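Local atomic coordinates of glycosylation Associate Protein 3 (Streptococcus agalactiae serotype V, PDB entry 6OYC), a protein that probably acts with Gap1 and Gap2 in the glycosylation and export of adhesins by the accessory Sec system. Residues V226-Y229 and G233-A236; N75-L80 and S197-S202; Y135-E140 and S174-K179. One frame throughout, in Å; residues are numbered along the deposited sequence.

Contact 1 (V226-Y229 and G233-A236); sequences VIAY and GNFA
The flat amide of Asn-234 meets the backbone of Ala-228 and Tyr-229, which lies to one side of the amide plane and is displaced from directly over it, with Ala-228 O close to the plane itself. The methyl of Ala-228 comes in from that side as well, its CB 3.4 Å from Asn-234 OD1 and equally 3.4 Å from Asn-234 N.

This is a worked example of a strand-turn-helix connection, the strand passing through a short loop into the helix. Gly-233, without a side chain, lets the first part of helix 231-243 lie close to the strand end, with 5.0 Å between the CA atoms of Ala-228 and Gly-233. With CG beside its own backbone N (chi1 -67°), the amide of Asn-234 reaches back toward Ala-228 and Tyr-229. The contact is buried and joins the strand and helix of the beta-alpha-beta unit made of strand 223-227, helix 231-243 and strand 248-251.

Polar demand here is met from outside. Asn-234 OD1 and Ala-228 O, 3.4 Å apart, are both acceptors and cannot bond each other. Instead Asn-234 ND2 is gripped by Cys-254 O and Asn-252 OD1, while Asn-252 ND2 holds Tyr-229 O, and Tyr-292 OH serves Ala-228 O. The amide's rotation is thus probably fixed by the segment just after strand 248-251, and the direct contact is van der Waals packing.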
loop_
_atom_site.group_PDB
_atom_site.type_symbol
_atom_site.label_atom_id
_atom_site.label_comp_id
_atom_site.label_asym_id
_atom_site.label_seq_id
_atom_site.Cartn_x
_atom_site.Cartn_y
_atom_site.Cartn_z
ATOM N N VAL C 226 -8.436 7.334 -18.023
ATOM C CA VAL C 226 -7.729 7.014 -16.790
ATOM C C VAL C 226 -7.823 5.504 -16.602
ATOM O O VAL C 226 -8.921 4.960 -16.418
ATOM C CB VAL C 226 -8.299 7.787 -15.596
ATOM C CG1 VAL C 226 -7.570 7.410 -14.327
ATOM C CG2 VAL C 226 -8.177 9.295 -15.849
ATOM N N ILE C 227 -6.670 4.830 -16.711
ATOM C CA ILE C 227 -6.545 3.375 -16.640
ATOM C C ILE C 227 -5.936 2.979 -15.299
ATOM O O ILE C 227 -4.949 3.581 -14.851
ATOM C CB ILE C 227 -5.669 2.836 -17.786
ATOM C CG1 ILE C 227 -6.214 3.280 -19.143
ATOM C CG2 ILE C 227 -5.532 1.319 -17.705
ATOM C CD1 ILE C 227 -5.164 3.933 -20.006
ATOM N N ALA C 228 -6.498 1.939 -14.679
ATOM C CA ALA C 228 -5.939 1.374 -13.457
ATOM C C ALA C 228 -6.039 -0.148 -13.479
ATOM O O ALA C 228 -6.809 -0.731 -14.244
ATOM C CB ALA C 228 -6.644 1.922 -12.222
ATOM N N TYR C 229 -5.245 -0.784 -12.608
ATOM C CA TYR C 229 -5.145 -2.240 -12.518
ATOM C C TYR C 229 -5.164 -2.796 -11.094
ATOM O O TYR C 229 -5.218 -4.021 -10.939
ATOM C CB TYR C 229 -3.853 -2.719 -13.193
ATOM C CG TYR C 229 -2.634 -2.161 -12.521
ATOM C CD1 TYR C 229 -2.120 -0.918 -12.894
ATOM C CD2 TYR C 229 -2.005 -2.854 -11.488
ATOM C CE1 TYR C 229 -1.011 -0.396 -12.273
ATOM C CE2 TYR C 229 -0.897 -2.333 -10.858
ATOM C CZ TYR C 229 -0.402 -1.104 -11.256
ATOM O OH TYR C 229 0.705 -0.577 -10.624
ATOM N N GLY C 233 -5.868 2.353 -7.453
ATOM C CA GLY C 233 -6.058 2.995 -8.747
ATOM C C GLY C 233 -7.475 2.832 -9.269
ATOM O O GLY C 233 -8.075 3.784 -9.775
ATOM N N ASN C 234 -8.020 1.615 -9.177
ATOM C CA ASN C 234 -9.400 1.400 -9.603
ATOM C C ASN C 234 -10.344 2.299 -8.820
ATOM O O ASN C 234 -11.289 2.859 -9.378
ATOM C CB ASN C 234 -9.807 -0.067 -9.420
ATOM C CG ASN C 234 -9.064 -1.019 -10.341
ATOM O OD1 ASN C 234 -8.715 -0.679 -11.461
ATOM N ND2 ASN C 234 -8.833 -2.232 -9.863
ATOM N N PHE C 235 -10.095 2.450 -7.519
ATOM C CA PHE C 235 -10.936 3.311 -6.695
ATOM C C PHE C 235 -10.792 4.769 -7.111
ATOM O O PHE C 235 -11.789 5.465 -7.325
ATOM C CB PHE C 235 -10.567 3.127 -5.228
ATOM C CG PHE C 235 -11.522 3.766 -4.269
ATOM C CD1 PHE C 235 -12.889 3.617 -4.427
ATOM C CD2 PHE C 235 -11.049 4.484 -3.182
ATOM C CE1 PHE C 235 -13.772 4.203 -3.532
ATOM C CE2 PHE C 235 -11.924 5.061 -2.275
ATOM C CZ PHE C 235 -13.289 4.927 -2.460
ATOM N N ALA C 236 -9.550 5.248 -7.228
ATOM C CA ALA C 236 -9.317 6.605 -7.705
ATOM C C ALA C 236 -9.939 6.834 -9.081
ATOM O O ALA C 236 -10.590 7.864 -9.308
ATOM C CB ALA C 236 -7.818 6.898 -7.737
#

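Contact 2 (N75-L80 and S197-S202); sequences NAELDL and SLNSDS
Asn-75 and Glu-77, two residues apart on the same side of strand 69-78, reach across to the turn at Leu-198 and Asn-199, and each meets the Asn-199 side chain at about a right angle. The flat groups nonetheless relate differently. The amides of Asn-75 and Asn-199 are turned 73° against each other, whereas the carboxylate of Glu-77 lies only 20° from the plane of the Asn-199 amide and comes up with OE1 3.5 Å from Asn-199 CG.

The torsions direct the two strand side chains differently. In Asn-75, CG lies opposite the backbone N, which carries the amide out toward the loop; Glu-77 has CG beside its N and then runs extended to its carboxylate. The defined bond belongs to Asn-75: ND2 donates to Leu-198 O at 3.0 Å, but the N-H points well off line (132°), so it is weak. That carbonyl also accepts from Tyr-135 OH and Lys-171 NZ, making it a shared target of three donors.

The loop is shaped from within. Ser-197 OG takes the N-H of Ser-200 at 3.2 Å in an ST motif, and Ser-200 OG takes that of Ser-202, also at 3.2 Å, in an ST turn.

Here, then, is the polar style of a join between an antiparallel beta sandwich and an alpha/beta domain. Glu-77 OE1 has its strongest partner in His-134 NE2 on the neighbouring strand, an arrangement that would tend to favour a protonated imidazole. Nearby, a salt bridge from Asp-201 to Lys-28 adds an ionic link between the two domains. Such chemistry implies a surface join of polar groups, several of them shared with other partners, with little apolar packing between the two segments.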
loop_
_atom_site.group_PDB
_atom_site.type_symbol
_atom_site.label_atom_id
_atom_site.label_comp_id
_atom_site.label_asym_id
_atom_site.label_seq_id
_atom_site.Cartn_x
_atom_site.Cartn_y
_atom_site.Cartn_z
ATOM N N ASN C 75 9.141 2.787 8.129
ATOM C CA ASN C 75 8.449 4.005 7.731
ATOM C C ASN C 75 7.612 4.453 8.923
ATOM O O ASN C 75 6.560 3.869 9.197
ATOM C CB ASN C 75 7.589 3.774 6.491
ATOM C CG ASN C 75 7.195 5.069 5.817
ATOM O OD1 ASN C 75 6.875 6.054 6.493
ATOM N ND2 ASN C 75 7.234 5.090 4.484
ATOM N N ALA C 76 8.091 5.488 9.622
ATOM C CA ALA C 76 7.442 6.063 10.792
ATOM C C ALA C 76 7.788 7.548 10.875
ATOM O O ALA C 76 8.711 8.026 10.216
ATOM C CB ALA C 76 7.861 5.348 12.086
ATOM N N GLU C 77 7.040 8.281 11.705
ATOM C CA GLU C 77 7.252 9.708 11.923
ATOM C C GLU C 77 7.433 9.944 13.410
ATOM O O GLU C 77 6.536 9.615 14.192
ATOM C CB GLU C 77 6.062 10.536 11.412
ATOM C CG GLU C 77 5.974 10.699 9.909
ATOM C CD GLU C 77 4.594 11.122 9.443
ATOM O OE1 GLU C 77 4.027 10.435 8.570
ATOM O OE2 GLU C 77 4.069 12.142 9.939
ATOM N N LEU C 78 8.552 10.554 13.802
ATOM C CA LEU C 78 8.814 10.772 15.224
ATOM C C LEU C 78 9.837 11.886 15.419
ATOM O O LEU C 78 10.499 12.323 14.476
ATOM C CB LEU C 78 9.300 9.490 15.905
ATOM C CG LEU C 78 10.575 8.779 15.435
ATOM C CD1 LEU C 78 10.948 7.711 16.452
ATOM C CD2 LEU C 78 10.421 8.150 14.061
ATOM N N ASP C 79 9.977 12.318 16.682
ATOM C CA ASP C 79 10.974 13.331 17.056
ATOM C C ASP C 79 12.363 12.728 17.249
ATOM O O ASP C 79 13.269 12.919 16.427
ATOM C CB ASP C 79 10.532 14.049 18.338
ATOM C CG ASP C 79 9.658 15.254 18.066
ATOM O OD1 ASP C 79 9.360 15.516 16.875
ATOM O OD2 ASP C 79 9.276 15.944 19.039
ATOM N N LEU C 80 12.554 12.020 18.353
ATOM C CA LEU C 80 13.857 11.442 18.661
ATOM C C LEU C 80 13.932 10.087 17.965
ATOM O O LEU C 80 13.352 9.098 18.429
ATOM C CB LEU C 80 14.056 11.352 20.173
ATOM C CG LEU C 80 15.092 10.378 20.743
ATOM C CD1 LEU C 80 16.504 10.812 20.338
ATOM C CD2 LEU C 80 14.965 10.333 22.261
ATOM N N SER C 197 4.085 10.866 -2.116
ATOM C CA SER C 197 4.418 10.905 -0.703
ATOM C C SER C 197 5.086 9.600 -0.261
ATOM O O SER C 197 5.110 8.591 -0.978
ATOM C CB SER C 197 3.172 11.187 0.141
ATOM O OG SER C 197 2.378 10.035 0.326
ATOM N N LEU C 198 5.654 9.635 0.939
ATOM C CA LEU C 198 6.320 8.456 1.476
ATOM C C LEU C 198 5.376 7.526 2.215
ATOM O O LEU C 198 5.616 6.313 2.267
ATOM C CB LEU C 198 7.442 8.885 2.417
ATOM C CG LEU C 198 8.178 10.106 1.877
ATOM C CD1 LEU C 198 9.136 10.654 2.920
ATOM C CD2 LEU C 198 8.908 9.744 0.573
ATOM N N ASN C 199 4.297 8.054 2.765
ATOM C CA ASN C 199 3.394 7.294 3.614
ATOM C C ASN C 199 2.252 6.620 2.858
ATOM O O ASN C 199 1.866 5.501 3.210
ATOM C CB ASN C 199 2.783 8.233 4.654
ATOM C CG ASN C 199 3.803 9.218 5.264
ATOM O OD1 ASN C 199 3.449 10.353 5.620
ATOM N ND2 ASN C 199 5.059 8.775 5.413
ATOM N N SER C 200 1.714 7.287 1.837
ATOM C CA SER C 200 0.339 7.082 1.394
ATOM C C SER C 200 0.223 6.220 0.133
ATOM O O SER C 200 1.020 6.346 -0.803
ATOM C CB SER C 200 -0.336 8.438 1.153
ATOM O OG SER C 200 -1.659 8.271 0.661
ATOM N N ASP C 201 -0.803 5.366 0.108
ATOM C CA ASP C 201 -1.145 4.548 -1.051
ATOM C C ASP C 201 -2.291 5.128 -1.868
ATOM O O ASP C 201 -2.693 4.516 -2.863
ATOM C CB ASP C 201 -1.533 3.128 -0.617
ATOM C CG ASP C 201 -0.370 2.358 -0.049
ATOM O OD1 ASP C 201 -0.508 1.856 1.097
ATOM O OD2 ASP C 201 0.676 2.250 -0.744
ATOM N N SER C 202 -2.851 6.263 -1.457
ATOM C CA SER C 202 -4.030 6.779 -2.133
ATOM C C SER C 202 -3.660 7.361 -3.485
ATOM O O SER C 202 -2.595 7.969 -3.650
ATOM C CB SER C 202 -4.721 7.850 -1.296
ATOM O OG SER C 202 -5.724 8.496 -2.064
#

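Contact 3 (Y135-E140 and S174-K179); sequences YLKLEE and SVYINK
Hydrogen bonding dominates where Tyr-176 meets Lys-137 and Glu-139, and its phenol oxygen does the work in both roles. It accepts a hydrogen bond from Lys-137 NZ at 3.1 Å and donates one to Glu-139 OE1 at 2.7 Å. The carboxylate oxygen sits at the edge of the ring, in its plane, whereas the hydroxyl meets the carboxylate from above, 44° out of the carboxylate plane. The ammonium approaches the ring obliquely, with NZ 3.8 Å from CE1 of Tyr-176.

Charge pairing closes the cluster. Lys-137 NZ and Glu-139 OE2 form a salt bridge at 3.6 Å along the strand. Standing between an ammonium donor and a carboxylate acceptor, the phenol is probably polarised.

Van der Waals contact adds little: Val-175 CG1 lies 4.1 Å from Lys-137 NZ. Reach is what makes the meeting possible, since the CA atoms of Lys-137 and Val-175 stand 12.3 Å apart. The lysine is stretched out through its whole length, starting with CG opposite the backbone N (chi1 -173°), and Tyr-176 points at it from the opposite direction.

Lys-137 and Glu-139 face the same way from strand 130-140, which pairs with strands 4-7 and 69-78. Ile-4 of strand 4-7 touches Lys-137, Glu-139 and Tyr-176 alike, and the tyrosine comes from the loop that follows the short helix 171-174 of the alpha/beta domain.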
loop_
_atom_site.group_PDB
_atom_site.type_symbol
_atom_site.label_atom_id
_atom_site.label_comp_id
_atom_site.label_asym_id
_atom_site.label_seq_id
_atom_site.Cartn_x
_atom_site.Cartn_y
_atom_site.Cartn_z
ATOM N N TYR C 135 4.512 1.527 8.505
ATOM C CA TYR C 135 4.732 0.156 8.068
ATOM C C TYR C 135 6.215 -0.170 8.131
ATOM O O TYR C 135 7.072 0.705 8.292
ATOM C CB TYR C 135 4.201 -0.089 6.649
ATOM C CG TYR C 135 4.792 0.797 5.575
ATOM C CD1 TYR C 135 6.079 0.579 5.086
ATOM C CD2 TYR C 135 4.046 1.841 5.021
ATOM C CE1 TYR C 135 6.616 1.384 4.079
ATOM C CE2 TYR C 135 4.574 2.651 4.013
ATOM C CZ TYR C 135 5.855 2.423 3.548
ATOM O OH TYR C 135 6.374 3.235 2.554
ATOM N N LEU C 136 6.500 -1.452 7.993
ATOM C CA LEU C 136 7.834 -1.923 7.687
ATOM C C LEU C 136 7.810 -2.496 6.280
ATOM O O LEU C 136 6.771 -2.981 5.814
ATOM C CB LEU C 136 8.304 -2.980 8.681
ATOM C CG LEU C 136 8.312 -2.652 10.179
ATOM C CD1 LEU C 136 8.791 -3.861 10.935
ATOM C CD2 LEU C 136 9.213 -1.482 10.509
ATOM N N LYS C 137 8.959 -2.428 5.602
ATOM C CA LYS C 137 9.128 -3.024 4.282
ATOM C C LYS C 137 10.288 -4.008 4.318
ATOM O O LYS C 137 11.419 -3.643 4.669
ATOM C CB LYS C 137 9.360 -1.956 3.210
ATOM C CG LYS C 137 9.381 -2.482 1.778
ATOM C CD LYS C 137 9.451 -1.319 0.794
ATOM C CE LYS C 137 9.724 -1.785 -0.612
ATOM N NZ LYS C 137 10.073 -0.643 -1.507
ATOM N N LEU C 138 10.003 -5.250 3.944
ATOM C CA LEU C 138 10.977 -6.327 3.910
ATOM C C LEU C 138 11.080 -6.844 2.476
ATOM O O LEU C 138 10.077 -7.287 1.901
ATOM C CB LEU C 138 10.554 -7.444 4.867
ATOM C CG LEU C 138 11.381 -8.721 4.905
ATOM C CD1 LEU C 138 12.772 -8.404 5.458
ATOM C CD2 LEU C 138 10.672 -9.753 5.772
ATOM N N GLU C 139 12.283 -6.792 1.903
ATOM C CA GLU C 139 12.482 -7.208 0.523
ATOM C C GLU C 139 13.863 -7.826 0.362
ATOM O O GLU C 139 14.813 -7.465 1.065
ATOM C CB GLU C 139 12.340 -6.026 -0.438
ATOM C CG GLU C 139 13.127 -4.823 0.038
ATOM C CD GLU C 139 12.972 -3.616 -0.868
ATOM O OE1 GLU C 139 12.887 -3.815 -2.103
ATOM O OE2 GLU C 139 12.936 -2.476 -0.338
ATOM N N GLU C 140 13.980 -8.736 -0.594
ATOM C CA GLU C 140 15.299 -9.262 -0.896
ATOM C C GLU C 140 16.084 -8.247 -1.709
ATOM O O GLU C 140 15.521 -7.394 -2.398
ATOM C CB GLU C 140 15.225 -10.606 -1.624
ATOM C CG GLU C 140 14.467 -10.607 -2.909
ATOM C CD GLU C 140 14.365 -12.006 -3.501
ATOM O OE1 GLU C 140 13.226 -12.453 -3.755
ATOM O OE2 GLU C 140 15.422 -12.661 -3.687
ATOM N N SER C 174 5.203 2.001 -7.998
ATOM C CA SER C 174 5.875 3.122 -8.644
ATOM C C SER C 174 7.360 3.113 -8.327
ATOM O O SER C 174 8.192 3.427 -9.182
ATOM C CB SER C 174 5.237 4.445 -8.214
ATOM O OG SER C 174 5.483 4.734 -6.845
ATOM N N VAL C 175 7.704 2.697 -7.119
ATOM C CA VAL C 175 9.077 2.587 -6.646
ATOM C C VAL C 175 9.890 1.667 -7.556
ATOM O O VAL C 175 11.121 1.646 -7.477
ATOM C CB VAL C 175 9.049 2.104 -5.185
ATOM C CG1 VAL C 175 10.428 2.064 -4.557
ATOM C CG2 VAL C 175 8.104 3.001 -4.349
ATOM N N TYR C 176 9.209 0.918 -8.438
ATOM C CA TYR C 176 9.847 -0.120 -9.245
ATOM C C TYR C 176 9.708 0.126 -10.745
ATOM O O TYR C 176 10.621 0.670 -11.377
ATOM C CB TYR C 176 9.274 -1.501 -8.869
ATOM C CG TYR C 176 9.651 -1.887 -7.456
ATOM C CD1 TYR C 176 8.930 -1.406 -6.364
ATOM C CD2 TYR C 176 10.767 -2.669 -7.206
ATOM C CE1 TYR C 176 9.300 -1.721 -5.057
ATOM C CE2 TYR C 176 11.144 -2.987 -5.909
ATOM C CZ TYR C 176 10.407 -2.511 -4.839
ATOM O OH TYR C 176 10.774 -2.817 -3.552
ATOM N N ILE C 177 8.561 -0.251 -11.312
ATOM C CA ILE C 177 8.282 -0.221 -12.750
ATOM C C ILE C 177 9.172 -1.240 -13.454
ATOM O O ILE C 177 9.910 -0.910 -14.390
ATOM C CB ILE C 177 8.443 1.192 -13.346
ATOM C CG1 ILE C 177 7.653 2.192 -12.515
ATOM C CG2 ILE C 177 7.912 1.246 -14.779
ATOM C CD1 ILE C 177 6.171 1.892 -12.498
ATOM N N ASN C 178 9.100 -2.492 -13.001
ATOM C CA ASN C 178 9.758 -3.638 -13.631
ATOM C C ASN C 178 8.770 -4.791 -13.789
ATOM O O ASN C 178 9.052 -5.929 -13.402
ATOM C CB ASN C 178 10.974 -4.105 -12.818
ATOM C CG ASN C 178 12.002 -3.005 -12.587
ATOM O OD1 ASN C 178 12.142 -2.082 -13.392
ATOM N ND2 ASN C 178 12.736 -3.110 -11.482
ATOM N N LYS C 179 7.577 -4.514 -14.362
ATOM C CA LYS C 179 6.463 -5.477 -14.285
ATOM C C LYS C 179 5.488 -5.267 -15.446
ATOM O O LYS C 179 4.421 -4.694 -15.248
ATOM C CB LYS C 179 5.696 -5.338 -12.962
ATOM C CG LYS C 179 6.515 -5.516 -11.685
ATOM C CD LYS C 179 5.849 -4.914 -10.431
ATOM C CE LYS C 179 5.327 -3.493 -10.658
ATOM N NZ LYS C 179 6.376 -2.572 -11.196
#

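In the fold
The three contacts contrast a domain core with a domain boundary. Contact 1 is buried and local, set within a single beta-alpha-beta unit of the parallel-sheet domain, and works by close packing with its polar groups satisfied by adjoining loops. Contacts 2 and 3 are surface contacts and join distant parts of the chain: each sets a strand of one antiparallel sheet, 69-78 or 130-140, against a loop of the alpha/beta domain, and both depend on polar side chains. Contact 2 uses amides, a carboxylate and one weak bond, contact 3 a charged pair around a phenol. These two touch through Tyr-135, whereas contact 1 stays about 5 Å from contact 3 at the nearest atoms.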